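Local structure of acetyl-CoA hydrolase/transferase family protein (Porphyromonas gingivalis, 2NVV) at residues A353-I358 with P407-H412; F359-S364 with H414-V419; D102-T107 with N374-S379. The protein binds zinc and probably hydrolyses acetyl-CoA or transfers its CoA group, by way of a glutamyl-CoA thioester intermediate. All coordinates share one frame; numbering follows the deposited sequence.

Contact 1: residues A353-I358 with P407-H412; sequences ALEADI and PMVAHH. With ZN (zinc ion), chain H.
The N-H of Ala410 meets the carboxylate of Glu355 from above its plane, 37° out of it, at 2.9 Å from OE2. Asp357 OD2 is met differently, by Val409 N at 3.2 Å through its anti lone pair. Val409 CG2 covers one face of the His412 ring over its centre. Asp357 OD2 lies near CE1 of that ring, at neither face nor edge. His412 of the second subunit stacks on the ring as well. The His411 ring stacks on His366 of the same chain, and its NE2 binds a zinc ion at 2.3 Å. Asp413 and two waters also bind this zinc, with Glu416 and His417 of the second subunit. The Val409 side chain packs next to both carboxylates: CG1 is 3.8 Å from Glu355 CG, and CG2 is 3.6 Å from Asp357 OD2. Chi1 of -71° sets CG1 anti to the carbonyl carbon, which leaves CG2 between N and C. Glu355 OE2 also accepts from Asn363 ND2, and Asp357 OD1 from Phe359 N. A classic beta bulge pairs Leu354 and Glu355 with the single residue Asn363 of the next strand. Strand 355-357 runs between strands 362-367 and 405-406. Helix 453-459 packs on Ile358 and Pro407, and helix 477-484 on Glu355 and Ala410.

Contact 2: residues F359-S364 with H414-V419; sequences FGNINS and HSEHSV. With ZN (zinc ion), chain G.
Ile362 and His414 form an antiparallel hydrogen-bonded pair, a single bridge. Ile362 N gives to His414 O at 2.9 Å, and His414 N gives back to Ile362 O at 3.0 Å. The side chains of the pair lie against each other, with Ile362 CG2 3.5 Å from ring atom ND1 of His414. CG2 reaches the ring because it is anti to the backbone N of Ile362. Ser364 OG approaches the same ring at its edge, in plane and beside CE1. Further along, Ile362 CD1 packs on Val419 CG1 at 3.6 Å, and Gly360 O lies against CG2 of the same valine. Asn361 OD1 accepts a weak bond from Glu416 N at 3.1 Å. Asn361 ND2 donates to Asp357 OD1, its stronger partner, so both ends of the amide are held.

The bridge leads into a tight turn. Ser415 OG accepts from His417 N, an ST turn, and Ser415 O takes both Ser418 N and Val419 N. This turn presents Glu416 and His417 to a zinc ion, bound by Glu416 OE1 at 2.5 Å and His417 NE2 at 2.1 Å. Glu416 CG lies over the face of the His417 ring. A water is another ligand, and His411 and Asp413 of the second subunit complete the site across the dimer interface. In the next shell, Arg439 forms a salt bridge with Glu416 OE2 and also donates to Phe359 O.

Contact 3: residues D102-T107 with N374-S379; sequences DLHLST and NGIGGS
Asp102 and Ile376 meet where a loop of the N-terminal domain joins a type II' beta turn, Ile376 to Ser379, of the C-terminal domain. The turn opens into helix 379-385, with Gly378 at the N-cap. The touching parts run nearly in the same direction, 17° apart. Asp102 OD1 accepts from Ile376 N at 3.0 Å, through the anti lone pair. Chi1 of 49° sets the carboxylate between its own N and carbonyl carbon, with Asp102 OD1 3.5 Å from Gly375 CA. The two branches of Ile376 divide the loop between them. CG2 lies on Leu103 O, and CD1 reaches the His104 ring, 3.5 Å from CE1. The side chains of His104 and Ile376 cross obliquely. Leu105 faces the turn instead: its CG rests 3.5 Å from Gly377 C, and its CD1 lies beside Gly378 N. Leu105 N gives a weak bond to Gly377 O at 3.3 Å. Gly377 has a positive phi, 60°, as the first corner of the turn.

Asn374 and Gly378 are predicted to bind CoA, and Leu105 touches Glu284, the predicted catalytic glutamate. The contact therefore probably lies beside the active site. The second subunit also joins here: Asp102 O accepts from His417 ND1 of that subunit. A water spans the seam, giving to Leu103 O at 2.6 Å and accepting from Gly377 N at 2.9 Å. Ser379 OG adds a side-chain bond to Ile376 O, 2.6 Å and in the carbonyl plane, beside the weak backbone bond from Ser379 N.

In the fold
From the N terminus, contact 3 closes the longest loop: 266 residues separate 102-107 from 374-379, and it ties the N-terminal domain to the C-terminal one. Contacts 1 and 2 close shorter loops inside the C-terminal domain, both bringing the segment between strands 405-406 and 421-424 back to neighbouring strands of one small sheet. All three cross, because their segments alternate along the chain, and none nests in another. Contacts 1 and 2 touch, their centres 8 Å apart. Contact 2 also touches contact 3, with His414 beside Ser379. Contacts 1 and 3 stay separate, their nearest atoms about 6 Å apart. All three reach the second subunit.

Contact 1: residues A353-I358 with P407-H412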
loop_
_atom_site.group_PDB
_atom_site.type_symbol
_atom_site.label_atom_id
_atom_site.label_comp_id
_atom_site.label_asym_id
_atom_site.label_seq_id
_atom_site.Cartn_x
_atom_site.Cartn_y
_atom_site.Cartn_z
ATOM N N ALA A 353 -12.118 -1.777 -11.558
ATOM C CA ALA A 353 -12.502 -2.590 -10.419
ATOM C C ALA A 353 -13.415 -3.706 -10.889
ATOM O O ALA A 353 -14.321 -3.443 -11.668
ATOM C CB ALA A 353 -13.213 -1.734 -9.396
ATOM N N LEU A 354 -13.158 -4.946 -10.458
ATOM C CA LEU A 354 -14.025 -6.064 -10.846
ATOM C C LEU A 354 -15.317 -5.790 -10.124
ATOM O O LEU A 354 -16.408 -5.952 -10.670
ATOM C CB LEU A 354 -13.491 -7.408 -10.369
ATOM C CG LEU A 354 -12.243 -7.965 -11.032
ATOM C CD1 LEU A 354 -12.162 -9.459 -10.731
ATOM C CD2 LEU A 354 -12.300 -7.717 -12.541
ATOM N N GLU A 355 -15.163 -5.369 -8.880
ATOM C CA GLU A 355 -16.279 -5.022 -8.031
ATOM C C GLU A 355 -15.783 -4.086 -6.922
ATOM O O GLU A 355 -14.586 -3.994 -6.658
ATOM C CB GLU A 355 -16.899 -6.283 -7.435
ATOM C CG GLU A 355 -16.166 -6.868 -6.242
ATOM C CD GLU A 355 -16.840 -8.125 -5.729
ATOM O OE1 GLU A 355 -18.025 -8.342 -6.062
ATOM O OE2 GLU A 355 -16.195 -8.894 -4.989
ATOM N N ALA A 356 -16.710 -3.376 -6.294
ATOM C CA ALA A 356 -16.383 -2.452 -5.213
ATOM C C ALA A 356 -17.507 -2.527 -4.198
ATOM O O ALA A 356 -18.620 -2.914 -4.546
ATOM C CB ALA A 356 -16.273 -1.031 -5.759
ATOM N N ASP A 357 -17.230 -2.195 -2.943
ATOM C CA ASP A 357 -18.299 -2.204 -1.954
ATOM C C ASP A 357 -18.573 -0.785 -1.484
ATOM O O ASP A 357 -17.789 0.133 -1.734
ATOM C CB ASP A 357 -17.998 -3.136 -0.763
ATOM C CG ASP A 357 -16.771 -2.733 0.024
ATOM O OD1 ASP A 357 -16.559 -1.524 0.239
ATOM O OD2 ASP A 357 -16.027 -3.644 0.452
ATOM N N ILE A 358 -19.698 -0.610 -0.809
ATOM C CA ILE A 358 -20.130 0.698 -0.328
ATOM C C ILE A 358 -19.199 1.419 0.643
ATOM O O ILE A 358 -19.455 2.564 1.015
ATOM C CB ILE A 358 -21.554 0.589 0.293
ATOM C CG1 ILE A 358 -21.601 -0.553 1.312
ATOM C CG2 ILE A 358 -22.582 0.331 -0.822
ATOM C CD1 ILE A 358 -22.964 -0.756 1.981
ATOM N N PRO A 407 -22.256 -5.185 -0.827
ATOM C CA PRO A 407 -22.112 -4.824 0.588
ATOM C C PRO A 407 -20.651 -4.927 1.025
ATOM O O PRO A 407 -20.125 -4.022 1.675
ATOM C CB PRO A 407 -23.001 -5.845 1.294
ATOM C CG PRO A 407 -24.092 -6.090 0.282
ATOM C CD PRO A 407 -23.327 -6.183 -1.015
HETATM N N MSE A 408 -20.014 -6.042 0.670
HETATM C CA MSE A 408 -18.607 -6.287 0.978
HETATM C C MSE A 408 -17.984 -7.010 -0.206
HETATM O O MSE A 408 -18.604 -7.909 -0.769
HETATM C CB MSE A 408 -18.458 -7.158 2.223
HETATM C CG MSE A 408 -17.021 -7.273 2.708
HETATM SE SE MSE A 408 -16.721 -8.662 4.049
HETATM C CE MSE A 408 -17.167 -7.692 5.673
ATOM N N VAL A 409 -16.772 -6.609 -0.597
ATOM C CA VAL A 409 -16.098 -7.262 -1.721
ATOM C C VAL A 409 -15.651 -8.673 -1.305
ATOM O O VAL A 409 -15.103 -8.863 -0.216
ATOM C CB VAL A 409 -14.860 -6.448 -2.233
ATOM C CG1 VAL A 409 -15.311 -5.182 -2.932
ATOM C CG2 VAL A 409 -13.941 -6.108 -1.093
ATOM N N ALA A 410 -15.900 -9.650 -2.179
ATOM C CA ALA A 410 -15.541 -11.041 -1.930
ATOM C C ALA A 410 -14.031 -11.249 -1.853
ATOM O O ALA A 410 -13.566 -12.320 -1.469
ATOM C CB ALA A 410 -16.135 -11.931 -3.007
ATOM N N HIS A 411 -13.276 -10.219 -2.222
ATOM C CA HIS A 411 -11.820 -10.272 -2.188
ATOM C C HIS A 411 -11.298 -8.851 -2.132
ATOM O O HIS A 411 -11.612 -8.045 -3.002
ATOM C CB HIS A 411 -11.268 -10.952 -3.439
ATOM C CG HIS A 411 -9.787 -11.144 -3.409
ATOM N ND1 HIS A 411 -9.179 -12.103 -2.627
ATOM C CD2 HIS A 411 -8.786 -10.476 -4.031
ATOM C CE1 HIS A 411 -7.868 -12.019 -2.770
ATOM N NE2 HIS A 411 -7.604 -11.040 -3.614
ATOM N N HIS A 412 -10.503 -8.540 -1.113
ATOM C CA HIS A 412 -9.957 -7.200 -0.958
ATOM C C HIS A 412 -8.561 -7.024 -1.551
ATOM O O HIS A 412 -7.605 -7.664 -1.125
ATOM C CB HIS A 412 -9.911 -6.809 0.521
ATOM C CG HIS A 412 -11.256 -6.712 1.175
ATOM N ND1 HIS A 412 -11.721 -5.547 1.755
ATOM C CD2 HIS A 412 -12.228 -7.636 1.355
ATOM C CE1 HIS A 412 -12.922 -5.758 2.262
ATOM N NE2 HIS A 412 -13.254 -7.016 2.033
HETATM ZN ZN ZN H . -5.423 -10.229 -3.721
HETATM O O HOH W 1 -5.314 -9.034 -1.902
HETATM O O HOH W 2 -5.490 -11.232 -5.891
#

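Contact 2: residues F359-S364 with H414-V419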
loop_
_atom_site.group_PDB
_atom_site.type_symbol
_atom_site.label_atom_id
_atom_site.label_comp_id
_atom_site.label_asym_id
_atom_site.label_seq_id
_atom_site.Cartn_x
_atom_site.Cartn_y
_atom_site.Cartn_z
ATOM N N PHE A 359 -18.112 0.772 1.053
ATOM C CA PHE A 359 -17.197 1.427 1.967
ATOM C C PHE A 359 -15.880 1.833 1.314
ATOM O O PHE A 359 -14.939 2.267 1.992
ATOM C CB PHE A 359 -16.967 0.539 3.185
ATOM C CG PHE A 359 -18.220 0.267 3.949
ATOM C CD1 PHE A 359 -18.819 -0.989 3.907
ATOM C CD2 PHE A 359 -18.856 1.293 4.649
ATOM C CE1 PHE A 359 -20.049 -1.222 4.548
ATOM C CE2 PHE A 359 -20.080 1.076 5.290
ATOM C CZ PHE A 359 -20.679 -0.187 5.237
ATOM N N GLY A 360 -15.823 1.696 -0.010
ATOM C CA GLY A 360 -14.637 2.086 -0.756
ATOM C C GLY A 360 -13.558 1.051 -0.968
ATOM O O GLY A 360 -12.448 1.394 -1.371
ATOM N N ASN A 361 -13.866 -0.209 -0.697
ATOM C CA ASN A 361 -12.891 -1.275 -0.868
ATOM C C ASN A 361 -13.043 -1.824 -2.275
ATOM O O ASN A 361 -14.160 -1.934 -2.783
ATOM C CB ASN A 361 -13.138 -2.362 0.174
ATOM C CG ASN A 361 -13.033 -1.831 1.582
ATOM O OD1 ASN A 361 -11.937 -1.615 2.095
ATOM N ND2 ASN A 361 -14.177 -1.590 2.207
ATOM N N ILE A 362 -11.919 -2.164 -2.903
ATOM C CA ILE A 362 -11.938 -2.665 -4.274
ATOM C C ILE A 362 -11.347 -4.069 -4.452
ATOM O O ILE A 362 -10.345 -4.427 -3.843
ATOM C CB ILE A 362 -11.190 -1.671 -5.239
ATOM C CG1 ILE A 362 -12.135 -0.559 -5.699
ATOM C CG2 ILE A 362 -10.683 -2.395 -6.485
ATOM C CD1 ILE A 362 -12.590 0.361 -4.636
ATOM N N ASN A 363 -12.009 -4.849 -5.302
ATOM C CA ASN A 363 -11.595 -6.198 -5.655
ATOM C C ASN A 363 -11.221 -6.074 -7.122
ATOM O O ASN A 363 -12.037 -5.646 -7.946
ATOM C CB ASN A 363 -12.762 -7.178 -5.503
ATOM C CG ASN A 363 -12.459 -8.558 -6.064
ATOM O OD1 ASN A 363 -11.405 -8.799 -6.633
ATOM N ND2 ASN A 363 -13.398 -9.469 -5.907
ATOM N N SER A 364 -9.983 -6.406 -7.460
ATOM C CA SER A 364 -9.583 -6.321 -8.856
ATOM C C SER A 364 -8.974 -7.615 -9.362
ATOM O O SER A 364 -8.307 -7.626 -10.396
ATOM C CB SER A 364 -8.611 -5.147 -9.082
ATOM O OG SER A 364 -7.728 -4.946 -8.005
ATOM N N HIS A 414 -7.721 -3.508 -2.602
ATOM C CA HIS A 414 -7.433 -2.130 -2.194
ATOM C C HIS A 414 -8.394 -1.752 -1.077
ATOM O O HIS A 414 -9.576 -2.052 -1.159
ATOM C CB HIS A 414 -7.566 -1.193 -3.393
ATOM C CG HIS A 414 -6.791 -1.653 -4.588
ATOM N ND1 HIS A 414 -7.315 -2.516 -5.527
ATOM C CD2 HIS A 414 -5.500 -1.451 -4.941
ATOM C CE1 HIS A 414 -6.381 -2.828 -6.407
ATOM N NE2 HIS A 414 -5.270 -2.196 -6.074
ATOM N N SER A 415 -7.885 -1.107 -0.032
ATOM C CA SER A 415 -8.708 -0.742 1.107
ATOM C C SER A 415 -9.231 0.694 1.132
ATOM O O SER A 415 -8.765 1.568 0.385
ATOM C CB SER A 415 -7.946 -0.992 2.403
ATOM O OG SER A 415 -7.098 0.099 2.698
ATOM N N GLU A 416 -10.200 0.912 2.022
ATOM C CA GLU A 416 -10.838 2.204 2.227
ATOM C C GLU A 416 -9.820 3.320 2.439
ATOM O O GLU A 416 -10.098 4.483 2.161
ATOM C CB GLU A 416 -11.761 2.127 3.450
ATOM C CG GLU A 416 -11.078 1.616 4.718
ATOM C CD GLU A 416 -11.958 1.752 5.951
ATOM O OE1 GLU A 416 -11.616 1.181 7.012
ATOM O OE2 GLU A 416 -12.993 2.439 5.860
ATOM N N HIS A 417 -8.646 2.954 2.937
ATOM C CA HIS A 417 -7.583 3.913 3.220
ATOM C C HIS A 417 -6.792 4.303 1.983
ATOM O O HIS A 417 -6.014 5.248 2.015
ATOM C CB HIS A 417 -6.615 3.328 4.249
ATOM C CG HIS A 417 -7.291 2.785 5.465
ATOM N ND1 HIS A 417 -7.904 3.594 6.399
ATOM C CD2 HIS A 417 -7.507 1.512 5.871
ATOM C CE1 HIS A 417 -8.474 2.845 7.325
ATOM N NE2 HIS A 417 -8.247 1.577 7.027
ATOM N N SER A 418 -6.995 3.575 0.893
ATOM C CA SER A 418 -6.253 3.845 -0.323
ATOM C C SER A 418 -7.103 4.327 -1.481
ATOM O O SER A 418 -6.619 5.057 -2.337
ATOM C CB SER A 418 -5.481 2.588 -0.743
ATOM O OG SER A 418 -4.522 2.218 0.232
ATOM N N VAL A 419 -8.363 3.914 -1.517
ATOM C CA VAL A 419 -9.261 4.312 -2.593
ATOM C C VAL A 419 -9.854 5.694 -2.301
ATOM O O VAL A 419 -10.596 5.875 -1.334
ATOM C CB VAL A 419 -10.390 3.281 -2.757
ATOM C CG1 VAL A 419 -11.191 3.592 -3.998
ATOM C CG2 VAL A 419 -9.805 1.879 -2.825
HETATM ZN ZN ZN G . -9.454 0.028 7.666
HETATM O O HOH W 3 -9.306 -1.154 5.579
#

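Contact 3: residues D102-T107 with N374-S379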
loop_
_atom_site.group_PDB
_atom_site.type_symbol
_atom_site.label_atom_id
_atom_site.label_comp_id
_atom_site.label_asym_id
_atom_site.label_seq_id
_atom_site.Cartn_x
_atom_site.Cartn_y
_atom_site.Cartn_z
ATOM N N ASP A 102 0.361 -13.576 -7.256
ATOM C CA ASP A 102 0.479 -12.259 -7.864
ATOM C C ASP A 102 1.070 -11.263 -6.869
ATOM O O ASP A 102 0.677 -11.212 -5.693
ATOM C CB ASP A 102 -0.882 -11.761 -8.389
ATOM C CG ASP A 102 -2.017 -11.906 -7.364
ATOM O OD1 ASP A 102 -2.992 -11.113 -7.436
ATOM O OD2 ASP A 102 -1.948 -12.810 -6.501
ATOM N N LEU A 103 2.016 -10.461 -7.356
ATOM C CA LEU A 103 2.705 -9.493 -6.510
ATOM C C LEU A 103 2.560 -8.089 -7.038
ATOM O O LEU A 103 2.120 -7.892 -8.160
ATOM C CB LEU A 103 4.196 -9.837 -6.460
ATOM C CG LEU A 103 4.600 -11.269 -6.131
ATOM C CD1 LEU A 103 6.054 -11.477 -6.508
ATOM C CD2 LEU A 103 4.358 -11.540 -4.658
ATOM N N HIS A 104 2.914 -7.113 -6.211
ATOM C CA HIS A 104 2.895 -5.722 -6.638
ATOM C C HIS A 104 4.058 -5.727 -7.626
ATOM O O HIS A 104 5.181 -6.086 -7.267
ATOM C CB HIS A 104 3.190 -4.780 -5.461
ATOM C CG HIS A 104 2.110 -4.745 -4.427
ATOM N ND1 HIS A 104 0.806 -4.401 -4.721
ATOM C CD2 HIS A 104 2.143 -4.995 -3.095
ATOM C CE1 HIS A 104 0.084 -4.440 -3.614
ATOM N NE2 HIS A 104 0.871 -4.798 -2.614
ATOM N N LEU A 105 3.788 -5.348 -8.869
ATOM C CA LEU A 105 4.811 -5.379 -9.907
ATOM C C LEU A 105 6.131 -4.674 -9.601
ATOM O O LEU A 105 7.198 -5.188 -9.914
ATOM C CB LEU A 105 4.223 -4.854 -11.221
ATOM C CG LEU A 105 3.028 -5.661 -11.736
ATOM C CD1 LEU A 105 2.679 -5.207 -13.144
ATOM C CD2 LEU A 105 3.350 -7.158 -11.713
ATOM N N SER A 106 6.075 -3.512 -8.972
ATOM C CA SER A 106 7.308 -2.779 -8.678
ATOM C C SER A 106 8.269 -3.477 -7.718
ATOM O O SER A 106 9.427 -3.081 -7.609
ATOM C CB SER A 106 6.975 -1.400 -8.096
ATOM O OG SER A 106 6.549 -1.507 -6.751
ATOM N N THR A 107 7.804 -4.516 -7.027
ATOM C CA THR A 107 8.644 -5.194 -6.038
ATOM C C THR A 107 9.394 -6.457 -6.434
ATOM O O THR A 107 10.319 -6.843 -5.724
ATOM C CB THR A 107 7.833 -5.536 -4.776
ATOM O OG1 THR A 107 6.874 -6.555 -5.082
ATOM C CG2 THR A 107 7.085 -4.319 -4.278
ATOM N N ASN A 374 -6.506 -12.044 -13.247
ATOM C CA ASN A 374 -5.199 -11.774 -13.837
ATOM C C ASN A 374 -4.167 -11.657 -12.714
ATOM O O ASN A 374 -3.262 -12.477 -12.587
ATOM C CB ASN A 374 -5.235 -10.468 -14.632
ATOM C CG ASN A 374 -5.978 -10.597 -15.945
ATOM O OD1 ASN A 374 -6.247 -9.603 -16.614
ATOM N ND2 ASN A 374 -6.302 -11.822 -16.329
ATOM N N GLY A 375 -4.324 -10.628 -11.892
ATOM C CA GLY A 375 -3.416 -10.403 -10.787
ATOM C C GLY A 375 -3.583 -8.971 -10.336
ATOM O O GLY A 375 -4.113 -8.146 -11.089
ATOM N N ILE A 376 -3.133 -8.666 -9.118
ATOM C CA ILE A 376 -3.265 -7.312 -8.593
ATOM C C ILE A 376 -2.525 -6.335 -9.501
ATOM O O ILE A 376 -2.879 -5.158 -9.585
ATOM C CB ILE A 376 -2.725 -7.197 -7.145
ATOM C CG1 ILE A 376 -3.110 -5.828 -6.573
ATOM C CG2 ILE A 376 -1.209 -7.374 -7.130
ATOM C CD1 ILE A 376 -2.833 -5.662 -5.104
ATOM N N GLY A 377 -1.512 -6.841 -10.200
ATOM C CA GLY A 377 -0.745 -6.009 -11.110
ATOM C C GLY A 377 -0.070 -4.836 -10.429
ATOM O O GLY A 377 0.502 -4.978 -9.350
ATOM N N GLY A 378 -0.119 -3.675 -11.072
ATOM C CA GLY A 378 0.478 -2.485 -10.503
ATOM C C GLY A 378 -0.571 -1.554 -9.926
ATOM O O GLY A 378 -0.268 -0.426 -9.574
ATOM N N SER A 379 -1.813 -2.017 -9.821
ATOM C CA SER A 379 -2.883 -1.185 -9.280
ATOM C C SER A 379 -2.595 -0.777 -7.846
ATOM O O SER A 379 -2.994 0.298 -7.419
ATOM C CB SER A 379 -4.230 -1.907 -9.353
ATOM O OG SER A 379 -4.214 -3.095 -8.602
HETATM O O HOH W 4 0.575 -8.788 -10.083
#